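Local coordinates for LbaCas13a H328A (C2c2) (Lachnospiraceae bacterium NK4A179, PDB 5WLH), which binds its CRISPR guide RNA, here as a pre-crRNA, and acts as an RNA-targeting Cas13a nuclease that cuts RNA at adenines, at residues N1013-S1018 against Q1024-Y1029; R1062-E1067 against Q1097-I1102. One frame throughout, in Å; residues are numbered along the deposited sequence.

How the interactions relate
Interaction 1 comes first along the chain: helix 1008-1017 runs into a short hairpin, and its last turn is joined to the hairpin's exit. Interaction 2 follows, where helix 1062-1075 packs on helix 1087-1103. Their centres lie about 14 Å apart, and helix 1062-1075 is shared, forming one side of interaction 2 and packing on interaction 1. Arg1062 NH2 lies 2.7 Å from Ser1018 OG, probably as a hydrogen bond, and Ile1065 CD1 packs 3.5 Å from Phe1015 CE2, so one side of that helix takes up interaction 1 while Asp1064 and Glu1067 meet the next helix. The result, probably ahead of the C-terminal HEPN domain in sequence, is a layered path from the hairpin to the bound RNA, which helix 1087-1103 touches.

Interaction 1 (N1013-S1018 against Q1024-Y1029); sequences NRFCNS and QKVALY
Two backbone bonds join the end of helix 1008-1017 to the chain leaving the hairpin: Ala1027 N gives its hydrogen to Cys1016 O (2.9 Å), and Val1026 N reaches Ser1018 O at 3.0 Å. They differ in approach, the first arriving on a lone pair in the carbonyl plane and the second almost head-on to its C=O. Lys1025 adds a charge here. Its chain, bent at chi2 and chi3, folds over Ser1018 and Asn1017 so that NZ bonds to Asn1017 O at 2.8 Å and, more loosely, to Asn1017 OD1 at 3.3 Å. Its ammonium group probably complements the partial negative charge of this helix end. Asn1017 ND2 bonds to Asn1013 O, holding the amide, and that oxygen also takes the backbone N of Asn1017 from the opposite face of its plane.

On the buried side, Val1026 crosses Phe1015 at about a right angle, with CG1 3.5 Å from Phe1015 CE2 and CG2 over one ring face, toward the rim. With CG anti to its backbone N (chi1 -176°), the Phe1015 ring swings to that methyl pair. Cys1016 SG sits 3.7 Å from Tyr1029 CB, near the plane of the tyrosine ring.

Around this joint, helix 1062-1075 covers Phe1015 and sends Tyr1069 OH to Val1026 O, while Tyr1029 OH bonds to Val1103 O at the end of helix 1087-1103.

Interaction 2 (R1062-E1067 against Q1097-I1102); sequences RSDIVE and QEMKNI. With nucleotides of chain B.
Met1099 reaches from helix 1087-1103 to Asp1064 and Glu1067 of helix 1062-1075, in a steeply inclined, roughly antiparallel helix pair whose short segments cross at -138° with their axes 9.5 Å apart. From a CB directed at the facing helix, CG lies 4.0 Å from Glu1067 CG, the two side chains crossing at about a right angle. SD follows, still beside that same Glu1067 methylene. Turns of -50° at both chi2 and chi3 then curl the chain back, and the CE methyl ends on the backbone of Asp1064, 3.5 Å from its O and also close to its CA and CB. The same methyl is 3.8 Å from Asp1064 OD1, so a greasy tip covers part of a buried carboxylate.

That carboxylate has its polar partners elsewhere: OD1 forms a salt bridge with Arg1358, and OD2 accepts from Ser1061 N, just before the first turn, as in the Asp-side bond of a capping box. Ile1102 closes the contact one turn along from Met1099, with its CG2 4.1 Å from Asp1064 OD2. The interface is therefore small: Met1099 CG and SD lie on Glu1067 CG, and the methyls of Met1099 and Ile1102 lie on Asp1064.

Away from this packing, helix 1087-1103 turns another side to the bound RNA. Lys1100 makes a close approach to OP1 of A38 of chain B, but through carbon, with CE at 3.2 Å and NZ farther off at 3.9 Å; its CD lies beside the adenine. Gln1097 NE2 makes a weak, bent bond to the O2' of the same nucleotide. Straighter than that is the neighbouring bond, in which Asn1101 ND2 donates to the ribose O4' of G39 of chain B at 3.0 Å and 168°.

Interaction 1 (N1013-S1018 against Q1024-Y1029)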
loop_
_atom_site.group_PDB
_atom_site.type_symbol
_atom_site.label_atom_id
_atom_site.label_comp_id
_atom_site.label_asym_id
_atom_site.label_seq_id
_atom_site.Cartn_x
_atom_site.Cartn_y
_atom_site.Cartn_z
ATOM N N ASN A 1013 11.744 -9.548 43.958
ATOM C CA ASN A 1013 12.764 -8.825 44.710
ATOM C C ASN A 1013 13.962 -9.721 45.005
ATOM O O ASN A 1013 15.112 -9.275 44.924
ATOM C CB ASN A 1013 12.163 -8.269 46.002
ATOM C CG ASN A 1013 13.162 -7.463 46.814
ATOM O OD1 ASN A 1013 13.647 -6.418 46.375
ATOM N ND2 ASN A 1013 13.473 -7.948 48.009
ATOM N N ARG A 1014 13.710 -10.988 45.343
ATOM C CA ARG A 1014 14.797 -11.945 45.529
ATOM C C ARG A 1014 15.618 -12.094 44.256
ATOM O O ARG A 1014 16.854 -12.155 44.300
ATOM C CB ARG A 1014 14.231 -13.302 45.952
ATOM C CG ARG A 1014 14.708 -13.802 47.304
ATOM C CD ARG A 1014 14.069 -15.144 47.651
ATOM N NE ARG A 1014 12.622 -15.050 47.838
ATOM C CZ ARG A 1014 11.723 -15.657 47.065
ATOM N NH1 ARG A 1014 12.117 -16.406 46.043
ATOM N NH2 ARG A 1014 10.427 -15.515 47.315
ATOM N N PHE A 1015 14.940 -12.146 43.109
ATOM C CA PHE A 1015 15.617 -12.366 41.836
ATOM C C PHE A 1015 16.512 -11.189 41.469
ATOM O O PHE A 1015 17.626 -11.384 40.968
ATOM C CB PHE A 1015 14.569 -12.620 40.755
ATOM C CG PHE A 1015 15.138 -12.953 39.412
ATOM C CD1 PHE A 1015 15.564 -14.239 39.129
ATOM C CD2 PHE A 1015 15.213 -11.988 38.419
ATOM C CE1 PHE A 1015 16.070 -14.554 37.887
ATOM C CE2 PHE A 1015 15.718 -12.299 37.176
ATOM C CZ PHE A 1015 16.149 -13.583 36.907
ATOM N N CYS A 1016 16.052 -9.959 41.714
ATOM C CA CYS A 1016 16.863 -8.796 41.373
ATOM C C CYS A 1016 18.015 -8.603 42.348
ATOM O O CYS A 1016 19.034 -8.004 41.990
ATOM C CB CYS A 1016 15.998 -7.535 41.335
ATOM S SG CYS A 1016 14.623 -7.623 40.166
ATOM N N ASN A 1017 17.867 -9.074 43.580
ATOM C CA ASN A 1017 18.932 -8.985 44.569
ATOM C C ASN A 1017 19.876 -10.179 44.524
ATOM O O ASN A 1017 20.860 -10.203 45.271
ATOM C CB ASN A 1017 18.337 -8.840 45.971
ATOM C CG ASN A 1017 17.859 -7.432 46.246
ATOM O OD1 ASN A 1017 18.664 -6.510 46.401
ATOM N ND2 ASN A 1017 16.543 -7.252 46.297
ATOM N N SER A 1018 19.604 -11.154 43.665
ATOM C CA SER A 1018 20.492 -12.289 43.483
ATOM C C SER A 1018 21.652 -11.925 42.561
ATOM O O SER A 1018 21.557 -11.015 41.733
ATOM C CB SER A 1018 19.719 -13.470 42.906
ATOM O OG SER A 1018 19.571 -13.313 41.507
ATOM N N GLN A 1024 28.104 -8.915 39.750
ATOM C CA GLN A 1024 26.970 -8.301 39.075
ATOM C C GLN A 1024 25.704 -9.005 39.529
ATOM O O GLN A 1024 25.553 -10.215 39.326
ATOM C CB GLN A 1024 27.090 -8.399 37.557
ATOM C CG GLN A 1024 26.119 -7.548 36.744
ATOM C CD GLN A 1024 25.839 -6.184 37.340
ATOM O OE1 GLN A 1024 26.565 -5.226 37.076
ATOM N NE2 GLN A 1024 24.756 -6.074 38.105
ATOM N N LYS A 1025 24.800 -8.249 40.137
ATOM C CA LYS A 1025 23.484 -8.746 40.490
ATOM C C LYS A 1025 22.490 -8.427 39.378
ATOM O O LYS A 1025 22.681 -7.500 38.588
ATOM C CB LYS A 1025 23.026 -8.155 41.817
ATOM C CG LYS A 1025 24.037 -8.345 42.933
ATOM C CD LYS A 1025 23.364 -8.497 44.281
ATOM C CE LYS A 1025 22.278 -7.457 44.484
ATOM N NZ LYS A 1025 21.702 -7.547 45.857
ATOM N N VAL A 1026 21.423 -9.226 39.328
ATOM C CA VAL A 1026 20.422 -9.106 38.265
ATOM C C VAL A 1026 19.950 -7.661 38.132
ATOM O O VAL A 1026 20.062 -7.046 37.063
ATOM C CB VAL A 1026 19.246 -10.061 38.531
ATOM C CG1 VAL A 1026 18.050 -9.706 37.646
ATOM C CG2 VAL A 1026 19.685 -11.508 38.317
ATOM N N ALA A 1027 19.438 -7.094 39.225
ATOM C CA ALA A 1027 18.940 -5.710 39.264
ATOM C C ALA A 1027 17.847 -5.585 38.205
ATOM O O ALA A 1027 16.914 -6.405 38.211
ATOM C CB ALA A 1027 20.108 -4.738 39.120
ATOM N N LEU A 1028 17.909 -4.590 37.316
ATOM C CA LEU A 1028 17.024 -4.446 36.165
ATOM C C LEU A 1028 15.576 -4.140 36.538
ATOM O O LEU A 1028 15.046 -3.091 36.157
ATOM C CB LEU A 1028 17.086 -5.704 35.289
ATOM C CG LEU A 1028 18.394 -5.880 34.512
ATOM C CD1 LEU A 1028 18.399 -7.178 33.726
ATOM C CD2 LEU A 1028 18.625 -4.687 33.599
ATOM N N TYR A 1029 14.924 -5.035 37.277
ATOM C CA TYR A 1029 13.469 -5.045 37.358
ATOM C C TYR A 1029 12.914 -4.512 38.675
ATOM O O TYR A 1029 11.698 -4.575 38.887
ATOM C CB TYR A 1029 12.960 -6.463 37.108
ATOM C CG TYR A 1029 13.505 -7.047 35.823
ATOM C CD1 TYR A 1029 13.108 -6.548 34.587
ATOM C CD2 TYR A 1029 14.452 -8.065 35.845
ATOM C CE1 TYR A 1029 13.613 -7.070 33.407
ATOM C CE2 TYR A 1029 14.963 -8.592 34.670
ATOM C CZ TYR A 1029 14.541 -8.089 33.453
ATOM O OH TYR A 1029 15.048 -8.612 32.281
#

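Interaction 2 (R1062-E1067 against Q1097-I1102)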
loop_
_atom_site.group_PDB
_atom_site.type_symbol
_atom_site.label_atom_id
_atom_site.label_comp_id
_atom_site.label_asym_id
_atom_site.label_seq_id
_atom_site.Cartn_x
_atom_site.Cartn_y
_atom_site.Cartn_z
ATOM N N ARG A 1062 17.192 -16.104 33.392
ATOM C CA ARG A 1062 18.449 -15.767 34.053
ATOM C C ARG A 1062 19.606 -15.776 33.058
ATOM O O ARG A 1062 20.412 -14.838 33.016
ATOM C CB ARG A 1062 18.712 -16.744 35.203
ATOM C CG ARG A 1062 20.026 -16.494 35.933
ATOM C CD ARG A 1062 20.154 -17.378 37.170
ATOM N NE ARG A 1062 19.358 -16.890 38.295
ATOM C CZ ARG A 1062 19.718 -15.884 39.090
ATOM N NH1 ARG A 1062 20.860 -15.237 38.880
ATOM N NH2 ARG A 1062 18.931 -15.519 40.092
ATOM N N SER A 1063 19.686 -16.818 32.225
ATOM C CA SER A 1063 20.813 -16.928 31.303
ATOM C C SER A 1063 20.820 -15.792 30.287
ATOM O O SER A 1063 21.894 -15.385 29.825
ATOM C CB SER A 1063 20.798 -18.285 30.592
ATOM O OG SER A 1063 19.666 -18.431 29.760
ATOM N N ASP A 1064 19.642 -15.270 29.932
ATOM C CA ASP A 1064 19.580 -14.049 29.130
ATOM C C ASP A 1064 20.244 -12.890 29.858
ATOM O O ASP A 1064 21.043 -12.147 29.277
ATOM C CB ASP A 1064 18.125 -13.693 28.815
ATOM C CG ASP A 1064 17.481 -14.644 27.826
ATOM O OD1 ASP A 1064 18.203 -15.214 26.980
ATOM O OD2 ASP A 1064 16.242 -14.809 27.899
ATOM N N ILE A 1065 19.891 -12.704 31.131
ATOM C CA ILE A 1065 20.435 -11.605 31.917
ATOM C C ILE A 1065 21.926 -11.808 32.136
ATOM O O ILE A 1065 22.710 -10.853 32.114
ATOM C CB ILE A 1065 19.665 -11.486 33.243
ATOM C CG1 ILE A 1065 18.184 -11.179 32.969
ATOM C CG2 ILE A 1065 20.274 -10.428 34.125
ATOM C CD1 ILE A 1065 17.276 -11.561 34.092
ATOM N N VAL A 1066 22.337 -13.060 32.319
ATOM C CA VAL A 1066 23.757 -13.382 32.398
ATOM C C VAL A 1066 24.467 -12.965 31.115
ATOM O O VAL A 1066 25.490 -12.269 31.146
ATOM C CB VAL A 1066 23.935 -14.882 32.685
ATOM C CG1 VAL A 1066 25.378 -15.319 32.445
ATOM C CG2 VAL A 1066 23.464 -15.201 34.103
ATOM N N GLU A 1067 23.926 -13.378 29.965
ATOM C CA GLU A 1067 24.542 -13.037 28.685
ATOM C C GLU A 1067 24.538 -11.530 28.450
ATOM O O GLU A 1067 25.505 -10.974 27.916
ATOM C CB GLU A 1067 23.823 -13.777 27.555
ATOM C CG GLU A 1067 24.399 -13.560 26.158
ATOM C CD GLU A 1067 25.738 -14.253 25.934
ATOM O OE1 GLU A 1067 26.247 -14.913 26.868
ATOM O OE2 GLU A 1067 26.278 -14.139 24.810
ATOM N N GLN A 1097 23.400 -5.339 21.789
ATOM C CA GLN A 1097 22.168 -4.633 21.461
ATOM C C GLN A 1097 20.990 -5.597 21.427
ATOM O O GLN A 1097 19.915 -5.302 21.968
ATOM C CB GLN A 1097 22.329 -3.919 20.119
ATOM C CG GLN A 1097 23.372 -2.811 20.154
ATOM C CD GLN A 1097 23.489 -2.061 18.843
ATOM O OE1 GLN A 1097 23.577 -2.662 17.767
ATOM N NE2 GLN A 1097 23.472 -0.739 18.923
ATOM N N GLU A 1098 21.188 -6.777 20.837
ATOM C CA GLU A 1098 20.109 -7.763 20.796
ATOM C C GLU A 1098 19.715 -8.219 22.196
ATOM O O GLU A 1098 18.527 -8.393 22.486
ATOM C CB GLU A 1098 20.508 -8.960 19.933
ATOM C CG GLU A 1098 20.600 -8.645 18.450
ATOM C CD GLU A 1098 21.339 -9.718 17.651
ATOM O OE1 GLU A 1098 22.006 -10.577 18.266
ATOM O OE2 GLU A 1098 21.257 -9.697 16.404
ATOM N N MET A 1099 20.696 -8.422 23.084
ATOM C CA MET A 1099 20.365 -8.873 24.432
ATOM C C MET A 1099 19.725 -7.761 25.250
ATOM O O MET A 1099 18.839 -8.023 26.076
ATOM C CB MET A 1099 21.612 -9.395 25.151
ATOM C CG MET A 1099 22.190 -10.671 24.567
ATOM S SD MET A 1099 20.973 -11.982 24.312
ATOM C CE MET A 1099 20.139 -12.072 25.893
ATOM N N LYS A 1100 20.178 -6.519 25.058
ATOM C CA LYS A 1100 19.521 -5.409 25.735
ATOM C C LYS A 1100 18.053 -5.335 25.332
ATOM O O LYS A 1100 17.174 -5.155 26.180
ATOM C CB LYS A 1100 20.244 -4.099 25.422
ATOM C CG LYS A 1100 19.785 -2.905 26.265
ATOM C CD LYS A 1100 20.614 -1.669 25.941
ATOM C CE LYS A 1100 20.212 -0.497 26.808
ATOM N NZ LYS A 1100 19.618 -0.953 28.094
ATOM N N ASN A 1101 17.774 -5.520 24.040
ATOM C CA ASN A 1101 16.394 -5.508 23.567
ATOM C C ASN A 1101 15.565 -6.600 24.234
ATOM O O ASN A 1101 14.362 -6.419 24.470
ATOM C CB ASN A 1101 16.377 -5.656 22.044
ATOM C CG ASN A 1101 16.718 -4.353 21.337
ATOM O OD1 ASN A 1101 16.622 -3.287 21.926
ATOM N ND2 ASN A 1101 17.109 -4.436 20.076
ATOM N N ILE A 1102 16.186 -7.723 24.582
ATOM C CA ILE A 1102 15.447 -8.803 25.228
ATOM C C ILE A 1102 15.146 -8.455 26.683
ATOM O O ILE A 1102 13.992 -8.512 27.128
ATOM C CB ILE A 1102 16.222 -10.125 25.103
ATOM C CG1 ILE A 1102 16.132 -10.632 23.663
ATOM C CG2 ILE A 1102 15.688 -11.161 26.079
ATOM C CD1 ILE A 1102 17.162 -11.678 23.318
ATOM P P A B 38 19.391 3.051 25.188
ATOM O OP1 A B 38 18.516 2.032 25.829
ATOM O OP2 A B 38 20.793 3.175 25.687
ATOM O "O5'" A B 38 19.536 2.794 23.629
ATOM C "C5'" A B 38 20.178 3.752 22.795
ATOM C "C4'" A B 38 21.080 3.092 21.783
ATOM O "O4'" A B 38 22.371 2.813 22.388
ATOM C "C3'" A B 38 20.576 1.760 21.227
ATOM O "O3'" A B 38 20.999 1.633 19.879
ATOM C "C2'" A B 38 21.335 0.737 22.056
ATOM O "O2'" A B 38 21.488 -0.516 21.425
ATOM C "C1'" A B 38 22.675 1.440 22.230
ATOM N N9 A B 38 23.451 0.986 23.384
ATOM C C8 A B 38 23.106 0.976 24.710
ATOM N N7 A B 38 24.044 0.493 25.488
ATOM C C5 A B 38 25.074 0.174 24.612
ATOM C C6 A B 38 26.352 -0.378 24.806
ATOM N N6 A B 38 26.825 -0.716 26.004
ATOM N N1 A B 38 27.127 -0.578 23.720
ATOM C C2 A B 38 26.648 -0.239 22.516
ATOM N N3 A B 38 25.464 0.284 22.207
ATOM C C4 A B 38 24.722 0.469 23.312
ATOM P P G B 39 19.951 1.873 18.698
ATOM O OP1 G B 39 20.728 1.891 17.435
ATOM O OP2 G B 39 19.106 3.039 19.079
ATOM O "O5'" G B 39 19.003 0.584 18.764
ATOM C "C5'" G B 39 19.500 -0.727 18.495
ATOM C "C4'" G B 39 18.511 -1.547 17.698
ATOM O "O4'" G B 39 17.372 -1.911 18.542
ATOM C "C3'" G B 39 17.913 -0.838 16.478
ATOM O "O3'" G B 39 17.594 -1.812 15.486
ATOM C "C2'" G B 39 16.600 -0.308 17.037
ATOM O "O2'" G B 39 15.623 0.033 16.077
ATOM C "C1'" G B 39 16.179 -1.493 17.896
ATOM N N9 G B 39 15.125 -1.200 18.870
ATOM C C8 G B 39 13.948 -1.895 19.034
ATOM N N7 G B 39 13.184 -1.382 19.963
ATOM C C5 G B 39 13.894 -0.280 20.430
ATOM C C6 G B 39 13.581 0.678 21.434
ATOM O O6 G B 39 12.580 0.761 22.161
ATOM N N1 G B 39 14.596 1.619 21.566
ATOM C C2 G B 39 15.756 1.660 20.838
ATOM N N2 G B 39 16.616 2.652 21.121
ATOM N N3 G B 39 16.059 0.775 19.910
ATOM C C4 G B 39 15.092 -0.152 19.755
#